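Long-range contacts in chitinase (PDB 5GZT), which probably catalyses the random endo-hydrolysis of beta-1,4-linkages between N-acetylglucosamine units in chitin and chitodextrins: residues B[851-856]-B[890-895]; B[765-770]-B[788-793]; B[365-370]-B[404-409]; B[301-306]-B[360-365]; B[492-497]-B[594-599]. All coordinates share one frame; numbering follows the deposited sequence.

Contact 1: residues B[851-856]-B[890-895]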
# COMPACT_ATOMS: atom_id res chain seq x y z
N VAL B 851 37.84 12.79 -37.55
CA VAL B 851 37.14 11.91 -38.50
C VAL B 851 36.33 10.89 -37.75
O VAL B 851 36.87 10.23 -36.87
CB VAL B 851 38.14 11.26 -39.52
CG1 VAL B 851 39.26 10.42 -38.85
CG2 VAL B 851 37.41 10.35 -40.45
N SER B 852 35.03 10.80 -38.05
CA SER B 852 34.21 9.78 -37.53
C SER B 852 34.25 8.61 -38.49
O SER B 852 33.79 8.74 -39.64
CB SER B 852 32.76 10.23 -37.35
OG SER B 852 32.71 11.25 -36.38
N ILE B 853 34.65 7.47 -37.97
CA ILE B 853 34.64 6.22 -38.69
C ILE B 853 33.49 5.43 -38.25
O ILE B 853 33.37 5.10 -37.07
CB ILE B 853 35.94 5.41 -38.39
CG1 ILE B 853 37.17 6.29 -38.69
CG2 ILE B 853 36.02 4.17 -39.26
CD1 ILE B 853 38.55 5.66 -38.38
N GLY B 854 32.63 5.09 -39.20
CA GLY B 854 31.49 4.24 -39.00
C GLY B 854 30.20 4.89 -39.31
O GLY B 854 30.04 5.53 -40.37
N GLY B 855 29.29 4.82 -38.32
CA GLY B 855 27.94 5.35 -38.47
C GLY B 855 26.98 4.24 -38.78
O GLY B 855 27.32 3.02 -38.75
N TRP B 856 25.77 4.64 -39.12
CA TRP B 856 24.61 3.73 -39.26
C TRP B 856 24.87 2.78 -40.41
O TRP B 856 25.28 3.19 -41.47
CB TRP B 856 23.33 4.54 -39.55
CG TRP B 856 22.18 3.60 -39.81
CD1 TRP B 856 21.66 3.23 -41.05
CD2 TRP B 856 21.54 2.77 -38.85
NE1 TRP B 856 20.74 2.26 -40.89
CE2 TRP B 856 20.62 1.96 -39.56
CE3 TRP B 856 21.63 2.64 -37.46
CZ2 TRP B 856 19.76 1.05 -38.92
CZ3 TRP B 856 20.82 1.76 -36.81
CH2 TRP B 856 19.86 0.95 -37.54
N ILE B 890 40.39 10.93 -33.92
CA ILE B 890 39.52 9.90 -34.46
C ILE B 890 38.30 9.67 -33.51
O ILE B 890 38.44 9.51 -32.28
CB ILE B 890 40.32 8.57 -34.65
CG1 ILE B 890 41.31 8.70 -35.79
CG2 ILE B 890 39.40 7.40 -34.98
CD1 ILE B 890 42.40 7.63 -35.76
N ASP B 891 37.12 9.65 -34.08
CA ASP B 891 35.93 9.21 -33.41
C ASP B 891 35.43 7.93 -34.03
O ASP B 891 35.45 7.81 -35.27
CB ASP B 891 34.87 10.28 -33.59
CG ASP B 891 33.50 9.84 -33.02
OD1 ASP B 891 33.33 9.66 -31.79
OD2 ASP B 891 32.58 9.74 -33.87
N LEU B 892 35.10 6.93 -33.23
CA LEU B 892 34.56 5.65 -33.74
C LEU B 892 33.09 5.52 -33.40
O LEU B 892 32.73 5.61 -32.22
CB LEU B 892 35.31 4.47 -33.13
CG LEU B 892 36.79 4.35 -33.34
CD1 LEU B 892 37.34 3.04 -32.78
CD2 LEU B 892 37.15 4.49 -34.80
N ASP B 893 32.27 5.25 -34.39
CA ASP B 893 30.83 5.19 -34.28
C ASP B 893 30.40 3.82 -34.75
O ASP B 893 30.02 3.67 -35.89
CB ASP B 893 30.04 6.30 -35.11
CG ASP B 893 30.37 7.75 -34.66
OD1 ASP B 893 31.09 7.86 -33.66
OD2 ASP B 893 29.90 8.82 -35.23
N TRP B 894 30.47 2.83 -33.85
CA TRP B 894 30.18 1.47 -34.13
C TRP B 894 28.75 1.26 -33.68
O TRP B 894 28.43 1.46 -32.48
CB TRP B 894 31.13 0.64 -33.34
CG TRP B 894 30.98 -0.87 -33.51
CD1 TRP B 894 29.89 -1.60 -34.07
CD2 TRP B 894 31.86 -1.87 -32.97
NE1 TRP B 894 30.15 -2.95 -33.94
CE2 TRP B 894 31.33 -3.13 -33.28
CE3 TRP B 894 33.08 -1.79 -32.31
CZ2 TRP B 894 31.99 -4.31 -32.98
CZ3 TRP B 894 33.74 -2.99 -31.96
CH2 TRP B 894 33.18 -4.23 -32.32
N GLU B 895 27.87 0.92 -34.64
CA GLU B 895 26.43 0.89 -34.38
C GLU B 895 25.87 -0.50 -34.64
O GLU B 895 25.34 -0.73 -35.74
CB GLU B 895 25.70 1.95 -35.23
CG GLU B 895 26.18 3.34 -34.84
CD GLU B 895 25.39 4.49 -35.47
OE1 GLU B 895 24.28 4.27 -35.92
OE2 GLU B 895 25.86 5.63 -35.43
O HOH W 1 28.59 0.95 -37.47
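The hydroxyl of Ser852 leans beside its own backbone N (chi1 -65°), while Asp891 swings CG anti to its N (chi1 174°), and these two torsions bring OG of Ser852 to 2.9 Å from OD2 of Asp891. Ser852 is the donor, reaching that oxygen on its anti side and 23° out of the carboxylate plane. Asp893 turns CB toward strand 851-854, and its OD2 is hydrogen-bonded to the hydroxyl of Tyr769. The two strands are neighbours in a family 18 TIM barrel, pairing the family's SxGG motif with its DxxDxDxE signature, whose glutamate is Glu895. Its extended chain passes Gly855 and sets OE1 3.5 Å from CE3 of Trp856, in plane at the indole edge. Gly855 N donates to Asp893 O at 2.8 Å, and a water links Gly855 O to Glu895 N. Behind the strands, CD1 of Ile853 lies 3.9 Å from CG2 of Ile890, and Leu892 runs alongside Ile853; helix 868-884 covers Val851, Ile853 and Ile890.

Contact 2: residues B[765-770]-B[788-793]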
# COMPACT_ATOMS: atom_id res chain seq x y z
N ILE B 765 32.98 21.71 -24.33
CA ILE B 765 33.05 21.64 -25.77
C ILE B 765 31.68 21.83 -26.41
O ILE B 765 30.61 21.64 -25.74
CB ILE B 765 33.71 20.33 -26.25
CG1 ILE B 765 32.84 19.13 -25.95
CG2 ILE B 765 35.05 20.18 -25.57
CD1 ILE B 765 33.37 17.83 -26.59
N LEU B 766 31.72 22.23 -27.66
CA LEU B 766 30.59 22.29 -28.50
C LEU B 766 30.94 21.61 -29.82
O LEU B 766 31.67 22.21 -30.69
CB LEU B 766 30.19 23.79 -28.70
CG LEU B 766 28.69 24.01 -28.96
CD1 LEU B 766 28.34 25.51 -29.01
CD2 LEU B 766 28.14 23.30 -30.16
N LEU B 767 30.37 20.43 -30.03
CA LEU B 767 30.77 19.56 -31.15
C LEU B 767 29.62 19.44 -32.13
O LEU B 767 28.52 19.10 -31.74
CB LEU B 767 31.16 18.19 -30.59
CG LEU B 767 31.73 17.20 -31.60
CD1 LEU B 767 32.71 16.21 -30.93
CD2 LEU B 767 30.64 16.48 -32.33
N GLY B 768 29.88 19.75 -33.41
CA GLY B 768 28.93 19.57 -34.43
C GLY B 768 29.32 18.47 -35.36
O GLY B 768 30.49 18.41 -35.80
N TYR B 769 28.39 17.57 -35.64
CA TYR B 769 28.56 16.64 -36.73
C TYR B 769 28.34 17.39 -38.04
O TYR B 769 27.36 18.13 -38.17
CB TYR B 769 27.58 15.49 -36.66
CG TYR B 769 28.04 14.31 -35.84
CD1 TYR B 769 28.78 13.30 -36.42
CD2 TYR B 769 27.74 14.20 -34.49
CE1 TYR B 769 29.19 12.20 -35.67
CE2 TYR B 769 28.16 13.12 -33.73
CZ TYR B 769 28.88 12.11 -34.32
OH TYR B 769 29.34 11.02 -33.60
N VAL B 770 29.28 17.24 -38.95
CA VAL B 770 29.28 17.86 -40.27
C VAL B 770 29.21 16.71 -41.34
O VAL B 770 30.10 15.89 -41.44
CB VAL B 770 30.49 18.73 -40.47
CG1 VAL B 770 30.52 19.24 -41.88
CG2 VAL B 770 30.47 19.91 -39.43
N LEU B 788 31.80 26.58 -32.89
CA LEU B 788 32.22 25.21 -32.56
C LEU B 788 33.57 25.15 -31.92
O LEU B 788 34.48 25.94 -32.24
CB LEU B 788 32.18 24.31 -33.82
CG LEU B 788 30.92 24.36 -34.63
CD1 LEU B 788 30.97 23.49 -35.82
CD2 LEU B 788 29.77 23.88 -33.74
N THR B 789 33.75 24.21 -30.98
CA THR B 789 35.11 23.85 -30.58
C THR B 789 35.54 22.62 -31.36
O THR B 789 36.75 22.34 -31.48
CB THR B 789 35.20 23.53 -29.08
OG1 THR B 789 34.43 22.37 -28.79
CG2 THR B 789 34.67 24.80 -28.26
N HIS B 790 34.56 21.83 -31.78
CA HIS B 790 34.86 20.50 -32.37
C HIS B 790 33.93 20.26 -33.54
O HIS B 790 32.77 20.69 -33.56
CB HIS B 790 34.74 19.32 -31.37
CG HIS B 790 35.78 19.26 -30.30
ND1 HIS B 790 35.90 20.20 -29.31
CD2 HIS B 790 36.79 18.35 -30.07
CE1 HIS B 790 36.92 19.89 -28.53
NE2 HIS B 790 37.46 18.76 -28.96
N ILE B 791 34.45 19.56 -34.51
CA ILE B 791 33.68 18.93 -35.58
C ILE B 791 33.95 17.48 -35.70
O ILE B 791 35.13 17.09 -35.70
CB ILE B 791 34.08 19.58 -36.92
CG1 ILE B 791 33.51 21.02 -36.99
CG2 ILE B 791 33.50 18.73 -38.10
CD1 ILE B 791 34.03 21.85 -38.15
N ASN B 792 32.91 16.68 -35.84
CA ASN B 792 33.08 15.33 -36.32
C ASN B 792 32.68 15.23 -37.82
O ASN B 792 31.58 15.57 -38.17
CB ASN B 792 32.20 14.28 -35.57
CG ASN B 792 32.77 13.86 -34.21
OD1 ASN B 792 33.85 14.27 -33.81
ND2 ASN B 792 31.95 13.17 -33.44
N TYR B 793 33.57 14.77 -38.71
CA TYR B 793 33.24 14.59 -40.13
C TYR B 793 32.67 13.22 -40.34
O TYR B 793 33.35 12.24 -40.10
CB TYR B 793 34.49 14.79 -41.00
CG TYR B 793 34.23 14.75 -42.46
CD1 TYR B 793 33.68 15.85 -43.13
CD2 TYR B 793 34.47 13.59 -43.19
CE1 TYR B 793 33.44 15.82 -44.53
CE2 TYR B 793 34.23 13.54 -44.60
CZ TYR B 793 33.72 14.65 -45.25
OH TYR B 793 33.54 14.56 -46.59
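Asn792, Val770 and His790 bury the largest areas where strands 765-770 and 790-793 run side by side. With CG of Asn792 beside its N (chi1 -79°), the amide stands almost upright on Tyr769, the ring and amide planes being 82° apart: CB sits over the face, 3.9 Å from the ring centroid in a CH-pi contact, and ND2 reaches 3.4 Å from CZ of Tyr769. On its other flank Asn792 meets Leu767, with OD1 of the asparagine 3.7 Å from CD1 of the leucine. Val770, on the reverse side of the strands, presses CG2 to 3.5 Å from CG2 of Ile791, while its N-H donates a nearly straight bond to Asn792 O. The His790 ring meets Ile765, whose CG2 approaches CE1 of the histidine at 3.5 Å. Its ND1 is tied to OG1 of Thr789 at 2.7 Å, and NE2 to Glu938, so both ring nitrogens are held. Thr789 OG1 in addition takes the N-H of Leu766, at 2.9 Å, and Leu766 O receives both Thr789 N and His790 N. The intervening chain carries no helix. Such adjacent parallel strands, with Leu767, Tyr769, His790 and Asn792 turned inward, form the opening pair of the second family 18 TIM barrel.

Contact 3: residues B[365-370]-B[404-409]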
# COMPACT_ATOMS: atom_id res chain seq x y z
N VAL B 365 -12.70 1.89 -3.17
CA VAL B 365 -13.39 3.11 -2.90
C VAL B 365 -13.32 3.24 -1.44
O VAL B 365 -13.65 2.30 -0.73
CB VAL B 365 -14.87 3.17 -3.36
CG1 VAL B 365 -15.71 1.99 -2.88
CG2 VAL B 365 -15.53 4.44 -2.81
N SER B 366 -12.93 4.43 -0.95
CA SER B 366 -12.96 4.70 0.44
C SER B 366 -14.14 5.60 0.73
O SER B 366 -14.30 6.66 0.14
CB SER B 366 -11.60 5.30 0.90
OG SER B 366 -11.69 5.66 2.25
N ILE B 367 -14.95 5.22 1.70
CA ILE B 367 -16.20 5.90 1.89
C ILE B 367 -16.15 6.60 3.14
O ILE B 367 -15.93 5.95 4.11
CB ILE B 367 -17.39 4.87 1.94
CG1 ILE B 367 -17.40 4.08 0.62
CG2 ILE B 367 -18.72 5.61 2.16
CD1 ILE B 367 -18.26 2.85 0.64
N GLY B 368 -16.40 7.92 3.16
CA GLY B 368 -16.44 8.62 4.45
C GLY B 368 -15.38 9.74 4.49
O GLY B 368 -15.35 10.60 3.58
N GLY B 369 -14.57 9.76 5.58
CA GLY B 369 -13.48 10.71 5.73
C GLY B 369 -13.88 11.75 6.75
O GLY B 369 -14.97 11.69 7.33
N TRP B 370 -13.02 12.75 6.94
CA TRP B 370 -13.24 13.76 7.95
C TRP B 370 -14.45 14.54 7.56
O TRP B 370 -14.63 14.86 6.38
CB TRP B 370 -12.03 14.71 8.05
CG TRP B 370 -12.19 15.71 9.10
CD1 TRP B 370 -12.46 17.05 8.94
CD2 TRP B 370 -12.08 15.48 10.51
NE1 TRP B 370 -12.54 17.66 10.17
CE2 TRP B 370 -12.31 16.73 11.14
CE3 TRP B 370 -11.77 14.36 11.28
CZ2 TRP B 370 -12.26 16.88 12.52
CZ3 TRP B 370 -11.76 14.50 12.64
CH2 TRP B 370 -12.02 15.75 13.26
N ILE B 404 -13.86 -2.33 -0.87
CA ILE B 404 -14.50 -1.21 -0.19
C ILE B 404 -13.74 -1.01 1.12
O ILE B 404 -13.48 -1.99 1.88
CB ILE B 404 -15.96 -1.54 0.22
CG1 ILE B 404 -16.87 -1.77 -1.01
CG2 ILE B 404 -16.62 -0.46 1.05
CD1 ILE B 404 -18.23 -2.36 -0.62
N ASP B 405 -13.51 0.26 1.44
CA ASP B 405 -12.94 0.66 2.72
C ASP B 405 -13.86 1.67 3.40
O ASP B 405 -14.32 2.57 2.76
CB ASP B 405 -11.46 1.20 2.49
CG ASP B 405 -10.96 2.00 3.67
OD1 ASP B 405 -10.58 1.35 4.65
OD2 ASP B 405 -11.06 3.24 3.64
N LEU B 406 -14.10 1.58 4.70
CA LEU B 406 -14.88 2.62 5.37
C LEU B 406 -14.02 3.41 6.28
O LEU B 406 -13.28 2.83 7.08
CB LEU B 406 -15.97 2.04 6.23
CG LEU B 406 -17.02 1.07 5.62
CD1 LEU B 406 -18.11 0.90 6.65
CD2 LEU B 406 -17.57 1.63 4.32
N ASP B 407 -14.16 4.74 6.21
CA ASP B 407 -13.49 5.69 7.10
C ASP B 407 -14.53 6.49 7.82
O ASP B 407 -14.79 7.70 7.47
CB ASP B 407 -12.48 6.64 6.35
CG ASP B 407 -11.42 5.88 5.59
OD1 ASP B 407 -11.46 4.60 5.64
OD2 ASP B 407 -10.53 6.53 4.92
N TRP B 408 -15.11 5.88 8.85
CA TRP B 408 -16.05 6.63 9.67
C TRP B 408 -15.34 7.30 10.79
O TRP B 408 -14.67 6.67 11.65
CB TRP B 408 -17.15 5.67 10.13
CG TRP B 408 -18.26 6.07 11.09
CD1 TRP B 408 -18.45 7.21 11.81
CD2 TRP B 408 -19.33 5.18 11.46
NE1 TRP B 408 -19.57 7.08 12.60
CE2 TRP B 408 -20.10 5.83 12.43
CE3 TRP B 408 -19.68 3.87 11.05
CZ2 TRP B 408 -21.24 5.26 12.99
CZ3 TRP B 408 -20.82 3.27 11.66
CH2 TRP B 408 -21.57 3.98 12.60
N GLU B 409 -15.52 8.62 10.85
CA GLU B 409 -14.71 9.46 11.72
C GLU B 409 -15.59 10.27 12.64
O GLU B 409 -15.84 11.42 12.41
CB GLU B 409 -13.71 10.32 10.88
CG GLU B 409 -12.90 9.50 9.86
CD GLU B 409 -11.70 10.24 9.22
OE1 GLU B 409 -11.34 11.28 9.74
OE2 GLU B 409 -11.13 9.75 8.23
O HOH W 2 -16.87 10.19 8.58
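Ser366 donates its hydroxyl to Asp405, OG to OD2 at 2.9 Å, approaching that oxygen nearly along its C-O axis. With OG anti to the backbone N (chi1 175°), the same group also stands 3.0 Å from OD2 of Asp407, an oxygen that is hydrogen-bonded to Tyr282, so the hydroxyl lies against both of the neighbouring carboxylates. Four backbone bonds join the parallel strands, the last from Gly369 N to Asp407 O at 2.8 Å, and beyond it a water bridges Gly369 O and Glu409 N. The backbone at Gly368 brings its CA to within 3.6 Å of Asp407 O. Glu409 extends past Gly369, its OE2 3.6 Å from CA of that glycine, and its OE1 meets CE3 of Trp370 at 3.5 Å, in the plane of the indole and at its edge; the carboxylate and ring planes are 61° apart. Ser366, Gly368 and Gly369 belong to the SxGG motif and Asp405, Asp407 and Glu409 to the DxxDxDxE motif, both characteristic of family 18. Opposite the polar face, CD1 of Ile367 touches CG2 of Ile404 at 3.7 Å and CD2 of Leu406 alongside it. Helix 382-398 packs on Val365, Ile367 and Ile404, and helix 425-447 on Ile404 and Leu406, while Tyr305 and Phe308 of strand 303-312 lie against Ser366 and the aspartates. Trp408 turns away and stacks on Phe375.

Contact 4: residues B[301-306]-B[360-365]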
# COMPACT_ATOMS: atom_id res chain seq x y z
N PHE B 301 3.15 1.27 -5.35
CA PHE B 301 2.21 0.92 -4.32
C PHE B 301 1.39 -0.24 -4.78
O PHE B 301 1.41 -0.57 -5.96
CB PHE B 301 1.34 2.11 -3.89
CG PHE B 301 0.67 2.88 -5.00
CD1 PHE B 301 -0.46 2.40 -5.64
CD2 PHE B 301 1.08 4.18 -5.29
CE1 PHE B 301 -1.09 3.15 -6.65
CE2 PHE B 301 0.49 4.94 -6.28
CZ PHE B 301 -0.61 4.44 -6.97
N THR B 302 0.66 -0.84 -3.87
CA THR B 302 -0.11 -2.05 -4.21
C THR B 302 -1.58 -1.80 -4.23
O THR B 302 -2.34 -2.55 -4.91
CB THR B 302 0.16 -3.21 -3.24
OG1 THR B 302 -0.28 -2.84 -1.92
CG2 THR B 302 1.60 -3.51 -3.22
N HIS B 303 -2.01 -0.79 -3.49
CA HIS B 303 -3.42 -0.43 -3.37
C HIS B 303 -3.58 1.07 -3.52
O HIS B 303 -2.79 1.83 -2.99
CB HIS B 303 -3.98 -0.76 -2.02
CG HIS B 303 -4.12 -2.22 -1.74
ND1 HIS B 303 -3.06 -3.10 -1.76
CD2 HIS B 303 -5.19 -2.94 -1.31
CE1 HIS B 303 -3.48 -4.30 -1.39
NE2 HIS B 303 -4.78 -4.24 -1.16
N LEU B 304 -4.64 1.49 -4.18
CA LEU B 304 -4.97 2.90 -4.40
C LEU B 304 -6.38 3.06 -3.84
O LEU B 304 -7.29 2.32 -4.21
CB LEU B 304 -4.78 3.17 -5.86
CG LEU B 304 -5.35 4.28 -6.77
CD1 LEU B 304 -6.06 5.36 -6.01
CD2 LEU B 304 -4.32 4.75 -7.79
N TYR B 305 -6.53 3.92 -2.84
CA TYR B 305 -7.85 4.23 -2.23
C TYR B 305 -8.34 5.57 -2.79
O TYR B 305 -7.66 6.65 -2.61
CB TYR B 305 -7.79 4.38 -0.69
CG TYR B 305 -7.76 3.12 0.11
CD1 TYR B 305 -7.38 1.91 -0.47
CD2 TYR B 305 -8.15 3.12 1.45
CE1 TYR B 305 -7.40 0.76 0.27
CE2 TYR B 305 -8.17 1.95 2.18
CZ TYR B 305 -7.82 0.78 1.58
OH TYR B 305 -7.77 -0.43 2.26
N TYR B 306 -9.52 5.55 -3.45
CA TYR B 306 -10.12 6.78 -3.97
C TYR B 306 -10.83 7.43 -2.82
O TYR B 306 -11.77 6.87 -2.24
CB TYR B 306 -11.07 6.53 -5.14
CG TYR B 306 -11.54 7.80 -5.85
CD1 TYR B 306 -10.68 8.52 -6.63
CD2 TYR B 306 -12.84 8.24 -5.72
CE1 TYR B 306 -11.10 9.68 -7.28
CE2 TYR B 306 -13.29 9.38 -6.40
CZ TYR B 306 -12.40 10.10 -7.16
OH TYR B 306 -12.83 11.21 -7.84
N ASN B 360 -1.02 -5.79 -10.92
CA ASN B 360 -1.45 -6.23 -9.58
C ASN B 360 -2.17 -5.23 -8.74
O ASN B 360 -2.61 -5.55 -7.61
CB ASN B 360 -0.25 -6.70 -8.78
CG ASN B 360 0.17 -8.07 -9.20
OD1 ASN B 360 -0.43 -9.07 -8.81
ND2 ASN B 360 1.15 -8.12 -10.04
N LEU B 361 -2.25 -3.99 -9.23
CA LEU B 361 -2.80 -2.86 -8.47
C LEU B 361 -4.22 -3.12 -8.15
O LEU B 361 -4.95 -3.44 -9.08
CB LEU B 361 -2.70 -1.56 -9.27
CG LEU B 361 -3.43 -0.36 -8.63
CD1 LEU B 361 -2.68 0.05 -7.36
CD2 LEU B 361 -3.50 0.78 -9.65
N LYS B 362 -4.61 -3.04 -6.88
CA LYS B 362 -6.01 -2.97 -6.45
C LYS B 362 -6.47 -1.53 -6.21
O LYS B 362 -5.71 -0.71 -5.66
CB LYS B 362 -6.27 -3.82 -5.20
CG LYS B 362 -6.50 -5.29 -5.58
CD LYS B 362 -6.46 -6.24 -4.42
CE LYS B 362 -6.27 -7.68 -4.94
NZ LYS B 362 -7.49 -8.21 -5.60
N VAL B 363 -7.69 -1.20 -6.65
CA VAL B 363 -8.26 0.10 -6.43
C VAL B 363 -9.49 -0.05 -5.62
O VAL B 363 -10.38 -0.73 -6.05
CB VAL B 363 -8.59 0.83 -7.75
CG1 VAL B 363 -9.13 2.23 -7.43
CG2 VAL B 363 -7.40 0.94 -8.70
N LEU B 364 -9.58 0.62 -4.47
CA LEU B 364 -10.77 0.56 -3.66
C LEU B 364 -11.42 1.90 -3.52
O LEU B 364 -10.77 2.92 -3.66
CB LEU B 364 -10.48 0.03 -2.28
CG LEU B 364 -10.12 -1.48 -2.10
CD1 LEU B 364 -8.74 -1.86 -2.61
CD2 LEU B 364 -10.21 -1.80 -0.64
N VAL B 365 -12.70 1.89 -3.17
CA VAL B 365 -13.39 3.11 -2.90
C VAL B 365 -13.32 3.24 -1.44
O VAL B 365 -13.65 2.30 -0.73
CB VAL B 365 -14.87 3.17 -3.36
CG1 VAL B 365 -15.71 1.99 -2.88
CG2 VAL B 365 -15.53 4.44 -2.81
O HOH W 3 -2.40 -5.32 -4.88
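Strands 303-306 and 362-365 run parallel with axes 4.7 Å apart at 22°, joined by four backbone hydrogen bonds from Thr302 O to Tyr306 N. Leu364 has the largest buried area. Its side chain lies alongside Tyr305, with CD2 3.9 Å from CE1 of the ring, and sends its other branch, CD1, to 3.9 Å from CD2 of His303. The imidazole of His303 runs beside Lys362, whose CB lies over one ring face. His303 ND1 is bonded to OG1 of Thr302 at 2.8 Å and NE2 to Glu452, which holds the ring in place; NZ of the lysine is hydrogen-bonded to Pro217 O. At the start of the strands Leu361, with CG anti to its N (chi1 172°), brings CD1 to 3.6 Å from CE1 of Phe301, at the edge of that ring, and also 4.0 Å from CB of Leu304. A water donates to both Thr302 O and Asn360 O, closing this end of the pair. Leu304 and Tyr306 lie with Val363 and Val365 on the reverse face, where helix 344-352 packs against the first two; the hydroxyl of Tyr306 bonds to Asp344, at the start of that helix. Two parallel neighbours joined by a helix-bearing connection, one face turned to the barrel interior and the other to the helices, form a beta-alpha-beta unit of the first family 18 TIM barrel.

Contact 5: residues B[492-497]-B[594-599]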
# COMPACT_ATOMS: atom_id res chain seq x y z
N PRO B 492 -1.30 22.60 23.69
CA PRO B 492 -0.64 23.76 24.19
C PRO B 492 0.89 23.77 23.99
O PRO B 492 1.47 24.85 24.09
CB PRO B 492 -0.94 23.74 25.71
CG PRO B 492 -1.37 22.36 25.98
CD PRO B 492 -1.98 21.82 24.74
N ALA B 493 1.54 22.61 23.74
CA ALA B 493 2.99 22.60 23.42
C ALA B 493 3.20 21.73 22.19
O ALA B 493 2.29 20.90 21.82
CB ALA B 493 3.82 22.09 24.63
N THR B 494 4.33 21.97 21.53
CA THR B 494 4.65 21.31 20.29
C THR B 494 5.02 19.84 20.51
O THR B 494 5.58 19.44 21.57
CB THR B 494 5.80 22.01 19.55
OG1 THR B 494 6.99 21.95 20.34
CG2 THR B 494 5.51 23.48 19.26
N SER B 495 4.72 19.01 19.52
CA SER B 495 5.22 17.66 19.50
C SER B 495 5.17 17.11 18.11
O SER B 495 4.96 17.82 17.14
CB SER B 495 4.44 16.77 20.51
OG SER B 495 5.14 15.54 20.76
N HIS B 496 5.43 15.83 17.97
CA HIS B 496 5.40 15.12 16.66
C HIS B 496 4.03 14.66 16.38
O HIS B 496 3.34 14.14 17.29
CB HIS B 496 6.31 13.89 16.67
CG HIS B 496 7.72 14.20 17.05
ND1 HIS B 496 8.52 15.03 16.29
CD2 HIS B 496 8.46 13.84 18.12
CE1 HIS B 496 9.68 15.20 16.90
NE2 HIS B 496 9.69 14.45 18.00
N HIS B 497 3.56 14.82 15.14
CA HIS B 497 2.21 14.38 14.75
C HIS B 497 2.13 12.97 14.18
O HIS B 497 1.01 12.40 14.13
CB HIS B 497 1.53 15.42 13.82
CG HIS B 497 1.50 15.11 12.36
ND1 HIS B 497 2.39 15.66 11.44
CD2 HIS B 497 0.59 14.43 11.64
CE1 HIS B 497 2.06 15.26 10.23
NE2 HIS B 497 0.95 14.54 10.32
N SER B 594 9.92 30.60 15.73
CA SER B 594 8.59 31.00 16.09
C SER B 594 7.57 30.02 15.54
O SER B 594 6.53 29.70 16.20
CB SER B 594 8.37 32.45 15.60
OG SER B 594 7.01 32.67 15.61
N THR B 595 7.78 29.57 14.30
CA THR B 595 6.98 28.47 13.77
C THR B 595 7.66 27.11 13.84
O THR B 595 8.80 26.98 13.34
CB THR B 595 6.59 28.82 12.35
OG1 THR B 595 5.97 30.10 12.36
CG2 THR B 595 5.72 27.83 11.79
N PHE B 596 6.95 26.13 14.36
CA PHE B 596 7.38 24.74 14.48
C PHE B 596 6.56 23.85 13.54
O PHE B 596 5.33 23.94 13.46
CB PHE B 596 7.21 24.26 15.93
CG PHE B 596 7.41 22.82 16.12
CD1 PHE B 596 6.38 21.97 15.91
CD2 PHE B 596 8.65 22.29 16.51
CE1 PHE B 596 6.54 20.62 16.09
CE2 PHE B 596 8.82 20.93 16.67
CZ PHE B 596 7.78 20.11 16.46
N ILE B 597 7.25 22.98 12.80
CA ILE B 597 6.59 22.17 11.78
C ILE B 597 7.00 20.74 12.02
O ILE B 597 8.20 20.41 11.91
CB ILE B 597 7.03 22.62 10.36
CG1 ILE B 597 6.60 24.06 10.13
CG2 ILE B 597 6.44 21.71 9.31
CD1 ILE B 597 6.97 24.78 8.83
N SER B 598 6.02 19.88 12.24
CA SER B 598 6.25 18.49 12.41
C SER B 598 5.88 17.82 11.15
O SER B 598 4.80 18.03 10.71
CB SER B 598 5.38 17.90 13.55
OG SER B 598 5.33 16.50 13.45
N TYR B 599 6.69 16.89 10.66
CA TYR B 599 6.46 16.31 9.36
C TYR B 599 7.09 14.91 9.23
O TYR B 599 7.60 14.36 10.23
CB TYR B 599 6.91 17.31 8.23
CG TYR B 599 8.42 17.44 7.99
CD1 TYR B 599 9.20 18.20 8.85
CD2 TYR B 599 9.04 16.91 6.85
CE1 TYR B 599 10.55 18.35 8.70
CE2 TYR B 599 10.39 17.13 6.65
CZ TYR B 599 11.13 17.85 7.59
OH TYR B 599 12.46 18.04 7.45
O HOH W 4 7.70 15.36 13.64
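Phe596 and Thr494 cross obliquely, the threonine settling over one face of the ring: its CB lies 3.8 Å from the centroid and 14° off the ring normal, a CH-pi contact, with CG2 3.7 Å from CG of the phenylalanine. The same ring meets Ser495 edge-on, its CE1 3.4 Å from the backbone O of that serine. Phe596 reaches the loop with CG anti to its N (chi1 170°). Two residues on, Ser598 points its side chain the same way, and OG accepts the N-H of His497 at 3.0 Å; ND1 of His497 adds a weak bond to Ser598 O, which lies in plane at the ring's edge. A water spans Ser598 OG and ND1 of His496, whose NE2 is hydrogen-bonded to Asp582. Strand 596-598 belongs to an antiparallel sheet inserted between the last two barrel strands, as in family 18 relatives with an insertion domain. This implies two kinds of grip: dispersion at Phe596, directional bonding at Ser598, each bond joining a side chain to backbone without backbone-to-backbone pairing.

The five contacts follow one another along the chain, and none nests in or crosses another. Contact 4 comes first, closing a 53-residue connection in the first barrel; contact 3 opens at Val365, where contact 4 ends, and closes 33 residues, so three consecutive strands are tied through strand 362-368. Contact 5 then closes 96 residues, joining a loop to the inserted sheet, its nearest atoms about 12 Å from contact 3. In the second barrel contact 2 closes 17 residues and contact 1 closes 33, tying four consecutive strands; the two meet along the neighbouring strands 790-799 and 848-854 and through Tyr769 and Asp893. Contacts 1 and 3 are equivalent pairs, their centres about 62 Å apart.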